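Paenibacillus xanthan lyase (Paenibacillus, PDB 6F2P) probably removes the terminal mannose from the side chains of xanthan by beta-elimination, as a multidomain, calcium-binding member of polysaccharide lyase family 8. Local coordinates at residues Phe113-Ser118 with Tyr153-Tyr158; Val909-Ala914 with Val1030-Lys1035; Gly916-Gly921 with Ser949-Pro954. All coordinates share one frame; numbering follows the deposited sequence.

Contact 1. Residues Phe113-Ser118 with Tyr153-Tyr158; sequences FYNGCS and YMAAIY
Within the alpha-helical domain of this family 8 lyase, an interhelical loop lays Phe113, Tyr114 and Asn115 against Ala156 of helix 147-160. The methyl of Ala156 points toward the loop and meets two partners: Phe113 CE2 at 3.5 Å from Ala156 CB, and the backbone, with Tyr114 CA also 3.5 Å from that CB. A small residue suits this place because the chains come so near, Asn115 CA and Ala156 CA lying 4.1 Å apart. Phe113 reaches the helix through its first torsion: CG stands anti to the backbone N (chi1 -167°), which carries the ring obliquely past the alanine methyl until CE2 lies 4.2 Å from Ile157 CG1. Asn115 instead offers its aliphatic root, CB resting 3.6 Å from Ala155 O. No hydrogen bond joins the two segments; van der Waals contact does the work. The loop is shaped by a type II beta turn, Tyr114 to Cys117, closed by Cys117 N to Tyr114 O at 2.9 Å. Gly116 fits its third position, where the positive phi is easily reached without a side chain. Beyond the contact, Phe113 also packs on Trp126 and Leu134 of helix 123-141, while Ile157 reaches Val177 on helix 168-184.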
ATOM      1  N   PHE A 113     -42.559  -2.976  22.255  1.00 19.87           N
ATOM      2  CA  PHE A 113     -41.768  -1.854  21.752  1.00 18.81           C
ATOM      3  C   PHE A 113     -42.473  -0.520  21.927  1.00 21.54           C
ATOM      4  O   PHE A 113     -43.358  -0.153  21.140  1.00 17.81           O
ATOM      5  CB  PHE A 113     -41.431  -2.051  20.274  1.00 18.18           C
ATOM      6  CG  PHE A 113     -40.377  -1.117  19.774  1.00 17.64           C
ATOM      7  CD1 PHE A 113     -39.033  -1.427  19.925  1.00 20.89           C
ATOM      8  CD2 PHE A 113     -40.721   0.078  19.162  1.00 17.66           C
ATOM      9  CE1 PHE A 113     -38.043  -0.561  19.468  1.00 19.25           C
ATOM     10  CE2 PHE A 113     -39.743   0.943  18.701  1.00 18.47           C
ATOM     11  CZ  PHE A 113     -38.400   0.624  18.855  1.00 16.85           C
ATOM     12  N   TYR A 114     -42.052   0.214  22.948  1.00 18.46           N
ATOM     13  CA  TYR A 114     -42.716   1.450  23.328  1.00 20.05           C
ATOM     14  C   TYR A 114     -41.811   2.299  24.202  1.00 19.09           C
ATOM     15  O   TYR A 114     -40.852   1.804  24.800  1.00 18.49           O
ATOM     16  CB  TYR A 114     -44.013   1.143  24.084  1.00 20.26           C
ATOM     17  CG  TYR A 114     -43.812   0.293  25.322  1.00 16.44           C
ATOM     18  CD1 TYR A 114     -43.499   0.869  26.547  1.00 16.08           C
ATOM     19  CD2 TYR A 114     -43.939  -1.091  25.263  1.00 24.14           C
ATOM     20  CE1 TYR A 114     -43.316   0.087  27.683  1.00 18.96           C
ATOM     21  CE2 TYR A 114     -43.757  -1.883  26.395  1.00 24.01           C
ATOM     22  CZ  TYR A 114     -43.445  -1.290  27.602  1.00 20.86           C
ATOM     23  OH  TYR A 114     -43.260  -2.079  28.720  1.00 18.56           O
ATOM     24  N   ASN A 115     -42.142   3.578  24.294  1.00 15.84           N
ATOM     25  CA  ASN A 115     -41.389   4.483  25.140  1.00 21.87           C
ATOM     26  C   ASN A 115     -41.388   4.027  26.600  1.00 23.63           C
ATOM     27  O   ASN A 115     -42.403   4.116  27.289  1.00 28.55           O
ATOM     28  CB  ASN A 115     -41.950   5.901  25.019  1.00 21.01           C
ATOM     29  CG  ASN A 115     -41.255   6.879  25.932  1.00 29.22           C
ATOM     30  OD1 ASN A 115     -40.125   6.644  26.384  1.00 28.33           O
ATOM     31  ND2 ASN A 115     -41.926   7.996  26.212  1.00 27.46           N
ATOM     32  N   GLY A 116     -40.243   3.526  27.054  1.00 23.52           N
ATOM     33  CA  GLY A 116     -40.077   3.104  28.433  1.00 21.35           C
ATOM     34  C   GLY A 116     -39.912   1.602  28.574  1.00 27.11           C
ATOM     35  O   GLY A 116     -39.692   1.090  29.677  1.00 25.82           O
ATOM     36  N   CYS A 117     -40.021   0.894  27.454  1.00 24.56           N
ATOM     37  CA  CYS A 117     -39.966  -0.564  27.458  1.00 20.04           C
ATOM     38  C   CYS A 117     -38.623  -1.107  27.932  1.00 24.65           C
ATOM     39  O   CYS A 117     -37.617  -0.403  27.943  1.00 26.78           O
ATOM     40  CB  CYS A 117     -40.242  -1.092  26.058  1.00 20.13           C
ATOM     41  SG  CYS A 117     -38.933  -0.682  24.898  1.00 23.19           S
ATOM     42  N   SER A 118     -38.615  -2.376  28.311  1.00 34.06           N
ATOM     43  CA  SER A 118     -37.385  -3.033  28.714  1.00 29.91           C
ATOM     44  C   SER A 118     -36.629  -3.490  27.477  1.00 26.04           C
ATOM     45  O   SER A 118     -37.197  -4.150  26.615  1.00 32.18           O
ATOM     46  CB  SER A 118     -37.688  -4.222  29.622  1.00 21.55           C
ATOM     47  OG  SER A 118     -36.523  -4.993  29.846  1.00 35.29           O
ATOM     48  N   TYR A 153     -45.658   5.417  18.169  1.00 20.12           N
ATOM     49  CA  TYR A 153     -44.614   4.674  17.478  1.00 16.24           C
ATOM     50  C   TYR A 153     -43.310   5.484  17.451  1.00 23.85           C
ATOM     51  O   TYR A 153     -42.227   4.928  17.652  1.00 21.46           O
ATOM     52  CB  TYR A 153     -45.036   4.309  16.054  1.00 15.28           C
ATOM     53  CG  TYR A 153     -46.409   3.681  15.924  1.00 20.66           C
ATOM     54  CD1 TYR A 153     -47.002   3.006  16.990  1.00 26.06           C
ATOM     55  CD2 TYR A 153     -47.111   3.752  14.723  1.00 20.51           C
ATOM     56  CE1 TYR A 153     -48.265   2.430  16.865  1.00 19.34           C
ATOM     57  CE2 TYR A 153     -48.369   3.176  14.588  1.00 19.15           C
ATOM     58  CZ  TYR A 153     -48.938   2.520  15.663  1.00 23.60           C
ATOM     59  OH  TYR A 153     -50.183   1.952  15.541  1.00 20.64           O
ATOM     60  N   MET A 154     -43.414   6.795  17.217  1.00 22.03           N
ATOM     61  CA  MET A 154     -42.221   7.644  17.170  1.00 20.89           C
ATOM     62  C   MET A 154     -41.612   7.817  18.554  1.00 18.83           C
ATOM     63  O   MET A 154     -40.391   7.835  18.702  1.00 20.91           O
ATOM     64  CB  MET A 154     -42.518   9.008  16.546  1.00 17.42           C
ATOM     65  CG  MET A 154     -42.817   8.962  15.049  1.00 19.87           C
ATOM     66  SD  MET A 154     -41.501   8.241  14.037  1.00 21.93           S
ATOM     67  CE  MET A 154     -42.192   6.634  13.636  1.00 20.50           C
ATOM     68  N   ALA A 155     -42.461   7.918  19.568  1.00 18.60           N
ATOM     69  CA  ALA A 155     -41.988   8.060  20.940  1.00 20.69           C
ATOM     70  C   ALA A 155     -41.135   6.867  21.339  1.00 19.89           C
ATOM     71  O   ALA A 155     -40.185   6.996  22.114  1.00 23.81           O
ATOM     72  CB  ALA A 155     -43.156   8.220  21.896  1.00 18.14           C
ATOM     73  N   ALA A 156     -41.475   5.705  20.798  1.00 15.91           N
ATOM     74  CA  ALA A 156     -40.710   4.505  21.074  1.00 16.49           C
ATOM     75  C   ALA A 156     -39.327   4.600  20.436  1.00 18.82           C
ATOM     76  O   ALA A 156     -38.319   4.281  21.066  1.00 15.92           O
ATOM     77  CB  ALA A 156     -41.445   3.291  20.573  1.00 16.67           C
ATOM     78  N   ILE A 157     -39.289   5.044  19.183  1.00 20.82           N
ATOM     79  CA  ILE A 157     -38.029   5.190  18.469  1.00 18.41           C
ATOM     80  C   ILE A 157     -37.121   6.242  19.109  1.00 19.89           C
ATOM     81  O   ILE A 157     -35.939   5.978  19.316  1.00 23.37           O
ATOM     82  CB  ILE A 157     -38.249   5.495  16.983  1.00 19.65           C
ATOM     83  CG1 ILE A 157     -39.039   4.353  16.341  1.00 12.72           C
ATOM     84  CG2 ILE A 157     -36.906   5.704  16.282  1.00 14.86           C
ATOM     85  CD1 ILE A 157     -39.205   4.487  14.854  1.00 13.27           C
ATOM     86  N   TYR A 158     -37.662   7.415  19.444  1.00 18.58           N
ATOM     87  CA  TYR A 158     -36.889   8.419  20.187  1.00 20.22           C
ATOM     88  C   TYR A 158     -36.323   7.836  21.485  1.00 22.23           C
ATOM     89  O   TYR A 158     -35.239   8.212  21.935  1.00 20.11           O
ATOM     90  CB  TYR A 158     -37.749   9.622  20.565  1.00 24.36           C
ATOM     91  CG  TYR A 158     -38.027  10.657  19.490  1.00 21.17           C
ATOM     92  CD1 TYR A 158     -38.481  10.290  18.233  1.00 15.38           C
ATOM     93  CD2 TYR A 158     -37.895  12.012  19.769  1.00 18.82           C
ATOM     94  CE1 TYR A 158     -38.770  11.243  17.278  1.00 18.99           C
ATOM     95  CE2 TYR A 158     -38.178  12.971  18.821  1.00 18.31           C
ATOM     96  CZ  TYR A 158     -38.616  12.585  17.577  1.00 20.90           C
ATOM     97  OH  TYR A 158     -38.903  13.547  16.631  1.00 17.28           O
TER

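Contact 2. Residues Val909-Ala914 with Val1030-Lys1035; sequences VDNADA and VADAVK. With CA (calcium ion), chain G.
Asn911 bends over the backbone of Asp1032 to reach a calcium ion that both residues bind in the golvesin-type C-terminal domain. Its CB lies 3.7 Å from Asp1032 O. From there CG turns into the crowded position between backbone N and carbonyl carbon (chi1 52°), which carries the amide up to the metal. At the tip the two amide atoms divide the work: OD1 binds the calcium ion at 2.3 Å, whereas ND2 is hydrogen-bonded elsewhere in the structure, so the amide's rotation is set from both ends. Asp910 binds the same ion chiefly through OD1, at 2.6 Å from the calcium, with OD2 farther off at 2.9 Å, and Asp1032 OD1 adds a bond of 2.5 Å from the other segment. The carbonyl oxygens of Tyr933 and Asp936 complete the site. Beside it, strands 907-910 and 1030-1039 pair antiparallel in one sheet through Val909 N to Val1034 O at 3.0 Å and Val1034 N to Val909 O at 3.1 Å. The two valines stand side by side on the sheet face away from the metal, Val909 CB 3.9 Å from Val1034 CG2. Asp913 OD2 accepts from Asp910 N, tying the following loop back to Asp910. Oxygen-only coordination suits a hard ion such as calcium, whose two positive charges probably offset the carboxylates of Asp910 and Asp1032 in this buried place.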
ATOM      1  N   VAL A 909      52.037  12.030  -2.088  1.00 41.37           N
ATOM      2  CA  VAL A 909      52.603  11.682  -3.385  1.00 44.53           C
ATOM      3  C   VAL A 909      54.042  11.209  -3.232  1.00 43.15           C
ATOM      4  O   VAL A 909      54.886  11.945  -2.731  1.00 44.22           O
ATOM      5  CB  VAL A 909      52.541  12.855  -4.368  1.00 34.01           C
ATOM      6  CG1 VAL A 909      52.899  12.382  -5.756  1.00 36.23           C
ATOM      7  CG2 VAL A 909      51.151  13.466  -4.369  1.00 33.35           C
ATOM      8  N   ASP A 910      54.305   9.967  -3.640  1.00 46.90           N
ATOM      9  CA  ASP A 910      55.647   9.394  -3.570  1.00 53.24           C
ATOM     10  C   ASP A 910      56.289   9.520  -4.944  1.00 56.76           C
ATOM     11  O   ASP A 910      55.597   9.797  -5.917  1.00 61.85           O
ATOM     12  CB  ASP A 910      55.578   7.927  -3.140  1.00 59.53           C
ATOM     13  CG  ASP A 910      56.924   7.382  -2.698  1.00 62.83           C
ATOM     14  OD1 ASP A 910      57.401   7.790  -1.617  1.00 66.05           O
ATOM     15  OD2 ASP A 910      57.503   6.543  -3.425  1.00 64.28           O
ATOM     16  N   ASN A 911      57.602   9.340  -5.033  1.00 57.73           N
ATOM     17  CA  ASN A 911      58.283   9.472  -6.321  1.00 57.35           C
ATOM     18  C   ASN A 911      57.889   8.363  -7.291  1.00 65.98           C
ATOM     19  O   ASN A 911      58.047   8.498  -8.508  1.00 64.04           O
ATOM     20  CB  ASN A 911      59.790   9.480  -6.128  1.00 56.71           C
ATOM     21  CG  ASN A 911      60.266   8.304  -5.317  1.00 62.94           C
ATOM     22  OD1 ASN A 911      60.057   8.250  -4.106  1.00 57.04           O
ATOM     23  ND2 ASN A 911      60.909   7.348  -5.980  1.00 67.96           N
ATOM     24  N   ALA A 912      57.384   7.263  -6.738  1.00 73.65           N
ATOM     25  CA  ALA A 912      56.840   6.165  -7.532  1.00 66.38           C
ATOM     26  C   ALA A 912      55.987   5.276  -6.644  1.00 74.41           C
ATOM     27  O   ALA A 912      56.552   4.510  -5.865  1.00 91.18           O
ATOM     28  CB  ALA A 912      57.964   5.347  -8.156  1.00 67.07           C
ATOM     29  N   ASP A 913      54.652   5.349  -6.700  1.00 83.81           N
ATOM     30  CA  ASP A 913      53.796   6.283  -7.471  1.00 65.89           C
ATOM     31  C   ASP A 913      53.796   6.301  -9.000  1.00 58.70           C
ATOM     32  O   ASP A 913      54.800   6.584  -9.652  1.00 61.45           O
ATOM     33  CB  ASP A 913      53.760   7.691  -6.877  1.00 67.89           C
ATOM     34  CG  ASP A 913      52.831   7.788  -5.678  1.00 66.64           C
ATOM     35  OD1 ASP A 913      52.777   6.819  -4.893  1.00 57.54           O
ATOM     36  OD2 ASP A 913      52.149   8.827  -5.533  1.00 59.51           O
ATOM     37  N   ALA A 914      52.618   6.004  -9.538  1.00 59.73           N
ATOM     38  CA  ALA A 914      52.415   5.841 -10.969  1.00 66.02           C
ATOM     39  C   ALA A 914      51.692   7.052 -11.525  1.00 63.08           C
ATOM     40  O   ALA A 914      51.719   7.313 -12.733  1.00 55.89           O
ATOM     41  CB  ALA A 914      51.603   4.578 -11.239  1.00 55.68           C
ATOM     42  N   VAL A1030      67.798  15.313  -3.536  1.00 44.95           N
ATOM     43  CA  VAL A1030      66.919  14.160  -3.333  1.00 50.44           C
ATOM     44  C   VAL A1030      65.443  14.522  -3.521  1.00 47.35           C
ATOM     45  O   VAL A1030      64.992  15.576  -3.073  1.00 50.12           O
ATOM     46  CB  VAL A1030      67.132  13.536  -1.919  1.00 49.86           C
ATOM     47  CG1 VAL A1030      66.012  12.568  -1.558  1.00 49.88           C
ATOM     48  CG2 VAL A1030      68.491  12.851  -1.834  1.00 54.09           C
ATOM     49  N   ALA A1031      64.702  13.649  -4.197  1.00 46.82           N
ATOM     50  CA  ALA A1031      63.250  13.776  -4.322  1.00 47.29           C
ATOM     51  C   ALA A1031      62.578  12.532  -3.740  1.00 54.69           C
ATOM     52  O   ALA A1031      62.893  11.414  -4.145  1.00 54.91           O
ATOM     53  CB  ALA A1031      62.848  13.966  -5.786  1.00 37.15           C
ATOM     54  N   ASP A1032      61.656  12.724  -2.798  1.00 51.84           N
ATOM     55  CA  ASP A1032      61.033  11.597  -2.099  1.00 47.79           C
ATOM     56  C   ASP A1032      59.500  11.677  -2.084  1.00 54.49           C
ATOM     57  O   ASP A1032      58.833  11.070  -2.926  1.00 54.90           O
ATOM     58  CB  ASP A1032      61.590  11.490  -0.672  1.00 45.74           C
ATOM     59  CG  ASP A1032      61.165  10.217   0.037  1.00 52.10           C
ATOM     60  OD1 ASP A1032      60.827   9.226  -0.646  1.00 56.02           O
ATOM     61  OD2 ASP A1032      61.187  10.206   1.288  1.00 52.45           O
ATOM     62  N   ALA A1033      58.945  12.424  -1.131  1.00 54.47           N
ATOM     63  CA  ALA A1033      57.492  12.524  -0.997  1.00 53.92           C
ATOM     64  C   ALA A1033      56.981  13.852  -0.408  1.00 54.69           C
ATOM     65  O   ALA A1033      57.656  14.499   0.405  1.00 46.64           O
ATOM     66  CB  ALA A1033      56.950  11.342  -0.191  1.00 47.78           C
ATOM     67  N   VAL A1034      55.780  14.238  -0.838  1.00 45.86           N
ATOM     68  CA  VAL A1034      55.070  15.386  -0.283  1.00 44.08           C
ATOM     69  C   VAL A1034      53.739  14.947   0.334  1.00 43.57           C
ATOM     70  O   VAL A1034      53.209  13.885  -0.002  1.00 39.78           O
ATOM     71  CB  VAL A1034      54.802  16.462  -1.354  1.00 38.40           C
ATOM     72  CG1 VAL A1034      56.096  16.850  -2.051  1.00 41.96           C
ATOM     73  CG2 VAL A1034      53.787  15.962  -2.366  1.00 35.80           C
ATOM     74  N   LYS A1035      53.206  15.761   1.240  1.00 42.64           N
ATOM     75  CA  LYS A1035      51.914  15.473   1.864  1.00 41.91           C
ATOM     76  C   LYS A1035      51.140  16.744   2.181  1.00 37.21           C
ATOM     77  O   LYS A1035      51.611  17.608   2.918  1.00 40.01           O
ATOM     78  CB  LYS A1035      52.074  14.635   3.138  1.00 44.03           C
ATOM     79  CG  LYS A1035      50.750  14.265   3.786  1.00 44.21           C
ATOM     80  CD  LYS A1035      50.899  13.204   4.872  1.00 46.74           C
ATOM     81  CE  LYS A1035      51.593  13.737   6.112  1.00 50.57           C
ATOM     82  NZ  LYS A1035      51.470  12.791   7.267  1.00 46.44           N
TER
HETATM   83 CA    CA G1106      59.890   7.343  -2.009  1.00 58.42          CA

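Contact 3. Residues Gly916-Gly921 with Ser949-Pro954; sequences GVTKVG and SVTFTP
The ring of Phe952 receives Val917 obliquely, with Val917 CG2 4.3 Å from Phe952 CD2, and elsewhere it packs on Val909, Val1034 and Ile1020. Val950 stands on the same side of the sheet, and the two valine side chains cross obliquely, Val950 CG1 4.1 Å from Val917 CG1. Val950 and Phe952 are buried in the golvesin-type C-terminal domain, with Val917 at their margin. Lys919 starts on that side too, but its extended chain leads away. Strands 917-920 and 949-952 run antiparallel, their directions 167° apart, the former at its sheet's edge. Pairing begins at Thr953 N to Gly916 O, 2.8 Å, and continues to Ser949 N and Val920 O; one rung is weak, Thr918 N to Thr951 O at 3.4 Å. Gly916 suits the strand entry because its positive phi is readily adopted without a side chain. On the face of Thr918, Val920, Ser949 and Thr951, a water donates to the backbone O of Thr918 at 2.9 Å and hydrogen-bonds the hydroxyls Ser949 OG at 2.9 Å and Thr951 OG1 at 2.7 Å. That carbonyl also accepts from Thr951 N. Val917, Val950 and Phe952 thus give one face apolar contacts; on the other, two hydroxyls hold a water.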
ATOM      1  N   GLY A 916      50.929  11.324 -10.702  1.00 65.01           N
ATOM      2  CA  GLY A 916      51.204  12.540  -9.958  1.00 59.55           C
ATOM      3  C   GLY A 916      52.647  12.993 -10.062  1.00 58.26           C
ATOM      4  O   GLY A 916      52.982  14.120  -9.702  1.00 57.39           O
ATOM      5  N   VAL A 917      53.511  12.116 -10.552  1.00 58.55           N
ATOM      6  CA  VAL A 917      54.905  12.489 -10.718  1.00 56.66           C
ATOM      7  C   VAL A 917      55.288  12.613 -12.187  1.00 53.55           C
ATOM      8  O   VAL A 917      55.049  11.711 -12.990  1.00 61.69           O
ATOM      9  CB  VAL A 917      55.846  11.506 -10.008  1.00 58.86           C
ATOM     10  CG1 VAL A 917      57.282  12.000 -10.087  1.00 60.16           C
ATOM     11  CG2 VAL A 917      55.423  11.347  -8.567  1.00 51.74           C
ATOM     12  N   THR A 918      55.859  13.758 -12.535  1.00 55.43           N
ATOM     13  CA  THR A 918      56.432  13.955 -13.853  1.00 62.60           C
ATOM     14  C   THR A 918      57.842  14.487 -13.651  1.00 55.14           C
ATOM     15  O   THR A 918      58.034  15.504 -12.988  1.00 58.58           O
ATOM     16  CB  THR A 918      55.598  14.936 -14.708  1.00 62.60           C
ATOM     17  OG1 THR A 918      55.465  16.185 -14.021  1.00 64.09           O
ATOM     18  CG2 THR A 918      54.210  14.367 -14.979  1.00 49.95           C
ATOM     19  N   LYS A 919      58.830  13.786 -14.194  1.00 59.54           N
ATOM     20  CA  LYS A 919      60.223  14.190 -14.020  1.00 58.44           C
ATOM     21  C   LYS A 919      60.752  14.934 -15.241  1.00 53.78           C
ATOM     22  O   LYS A 919      60.143  14.919 -16.314  1.00 47.40           O
ATOM     23  CB  LYS A 919      61.114  12.978 -13.725  1.00 56.42           C
ATOM     24  CG  LYS A 919      60.608  12.091 -12.594  1.00 62.10           C
ATOM     25  CD  LYS A 919      61.550  10.922 -12.319  1.00 62.86           C
ATOM     26  CE  LYS A 919      60.889   9.881 -11.418  1.00 74.69           C
ATOM     27  NZ  LYS A 919      61.804   8.762 -11.046  1.00 69.35           N
ATOM     28  N   VAL A 920      61.881  15.604 -15.052  1.00 54.07           N
ATOM     29  CA  VAL A 920      62.644  16.181 -16.151  1.00 51.96           C
ATOM     30  C   VAL A 920      64.113  15.891 -15.866  1.00 58.40           C
ATOM     31  O   VAL A 920      64.604  16.165 -14.769  1.00 56.42           O
ATOM     32  CB  VAL A 920      62.392  17.701 -16.313  1.00 52.83           C
ATOM     33  CG1 VAL A 920      63.514  18.352 -17.106  1.00 55.07           C
ATOM     34  CG2 VAL A 920      61.038  17.959 -16.978  1.00 40.42           C
ATOM     35  N   GLY A 921      64.799  15.296 -16.838  1.00 55.61           N
ATOM     36  CA  GLY A 921      66.168  14.862 -16.635  1.00 54.80           C
ATOM     37  C   GLY A 921      66.278  13.467 -16.039  1.00 56.24           C
ATOM     38  O   GLY A 921      65.280  12.811 -15.747  1.00 59.91           O
ATOM     39  N   SER A 949      64.287  18.400 -12.760  1.00 58.36           N
ATOM     40  CA  SER A 949      63.148  18.731 -11.905  1.00 59.14           C
ATOM     41  C   SER A 949      62.231  17.527 -11.645  1.00 60.52           C
ATOM     42  O   SER A 949      62.072  16.647 -12.497  1.00 63.06           O
ATOM     43  CB  SER A 949      62.337  19.902 -12.481  1.00 56.42           C
ATOM     44  OG  SER A 949      61.622  19.518 -13.643  1.00 50.74           O
ATOM     45  N   VAL A 950      61.648  17.493 -10.451  1.00 59.48           N
ATOM     46  CA  VAL A 950      60.641  16.496 -10.093  1.00 56.60           C
ATOM     47  C   VAL A 950      59.387  17.219  -9.599  1.00 49.51           C
ATOM     48  O   VAL A 950      59.444  17.942  -8.606  1.00 52.12           O
ATOM     49  CB  VAL A 950      61.153  15.538  -8.986  1.00 50.30           C
ATOM     50  CG1 VAL A 950      60.049  14.592  -8.541  1.00 41.50           C
ATOM     51  CG2 VAL A 950      62.360  14.753  -9.471  1.00 46.67           C
ATOM     52  N   THR A 951      58.264  17.031 -10.289  1.00 53.07           N
ATOM     53  CA  THR A 951      57.027  17.756  -9.967  1.00 48.59           C
ATOM     54  C   THR A 951      55.914  16.875  -9.384  1.00 46.78           C
ATOM     55  O   THR A 951      55.287  16.096 -10.102  1.00 52.59           O
ATOM     56  CB  THR A 951      56.471  18.506 -11.206  1.00 40.79           C
ATOM     57  OG1 THR A 951      57.436  19.454 -11.672  1.00 45.92           O
ATOM     58  CG2 THR A 951      55.186  19.238 -10.864  1.00 38.35           C
ATOM     59  N   PHE A 952      55.665  17.019  -8.083  1.00 44.24           N
ATOM     60  CA  PHE A 952      54.576  16.310  -7.413  1.00 39.98           C
ATOM     61  C   PHE A 952      53.247  17.045  -7.595  1.00 39.84           C
ATOM     62  O   PHE A 952      53.037  18.103  -7.008  1.00 47.56           O
ATOM     63  CB  PHE A 952      54.852  16.189  -5.909  1.00 36.00           C
ATOM     64  CG  PHE A 952      56.126  15.463  -5.563  1.00 40.07           C
ATOM     65  CD1 PHE A 952      57.325  16.149  -5.443  1.00 40.89           C
ATOM     66  CD2 PHE A 952      56.117  14.099  -5.320  1.00 45.20           C
ATOM     67  CE1 PHE A 952      58.500  15.487  -5.106  1.00 38.33           C
ATOM     68  CE2 PHE A 952      57.292  13.428  -4.984  1.00 51.42           C
ATOM     69  CZ  PHE A 952      58.485  14.128  -4.878  1.00 43.78           C
ATOM     70  N   THR A 953      52.346  16.487  -8.395  1.00 44.87           N
ATOM     71  CA  THR A 953      51.014  17.069  -8.559  1.00 46.36           C
ATOM     72  C   THR A 953      49.953  16.244  -7.828  1.00 49.05           C
ATOM     73  O   THR A 953      49.512  15.210  -8.330  1.00 51.58           O
ATOM     74  CB  THR A 953      50.625  17.204 -10.052  1.00 42.94           C
ATOM     75  OG1 THR A 953      51.661  17.899 -10.761  1.00 43.38           O
ATOM     76  CG2 THR A 953      49.307  17.959 -10.204  1.00 38.23           C
ATOM     77  N   PRO A 954      49.540  16.699  -6.633  1.00 54.41           N
ATOM     78  CA  PRO A 954      48.519  15.994  -5.849  1.00 50.22           C
ATOM     79  C   PRO A 954      47.115  16.228  -6.387  1.00 51.37           C
ATOM     80  O   PRO A 954      46.868  17.226  -7.066  1.00 50.72           O
ATOM     81  CB  PRO A 954      48.637  16.640  -4.469  1.00 41.55           C
ATOM     82  CG  PRO A 954      49.083  18.024  -4.766  1.00 51.66           C
ATOM     83  CD  PRO A 954      50.032  17.899  -5.934  1.00 51.41           C
TER
HETATM   84  O   HOH W   1      59.136  18.152 -13.295  1.00 44.71           O

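Contacts 2 and 3 belong to one golvesin-type C-terminal domain, with centres about 9 Å apart. Contact 3 is nested in the loop closed by contact 2, and strand 907-910 leads on to strand 917-920. They lie in different sheets that face each other: Val1034 CG1 packs 3.7 Å from Phe952 CD1, and the Phe952 side chain comes within about 7 Å of the calcium ion bound in contact 2. Contact 1 belongs to the alpha-helical domain, which in family 8 lyases helps form the substrate cleft. Its centre lies about 102 Å from that of contact 2 and 104 Å from that of contact 3, on the opposite side of the chain's centre.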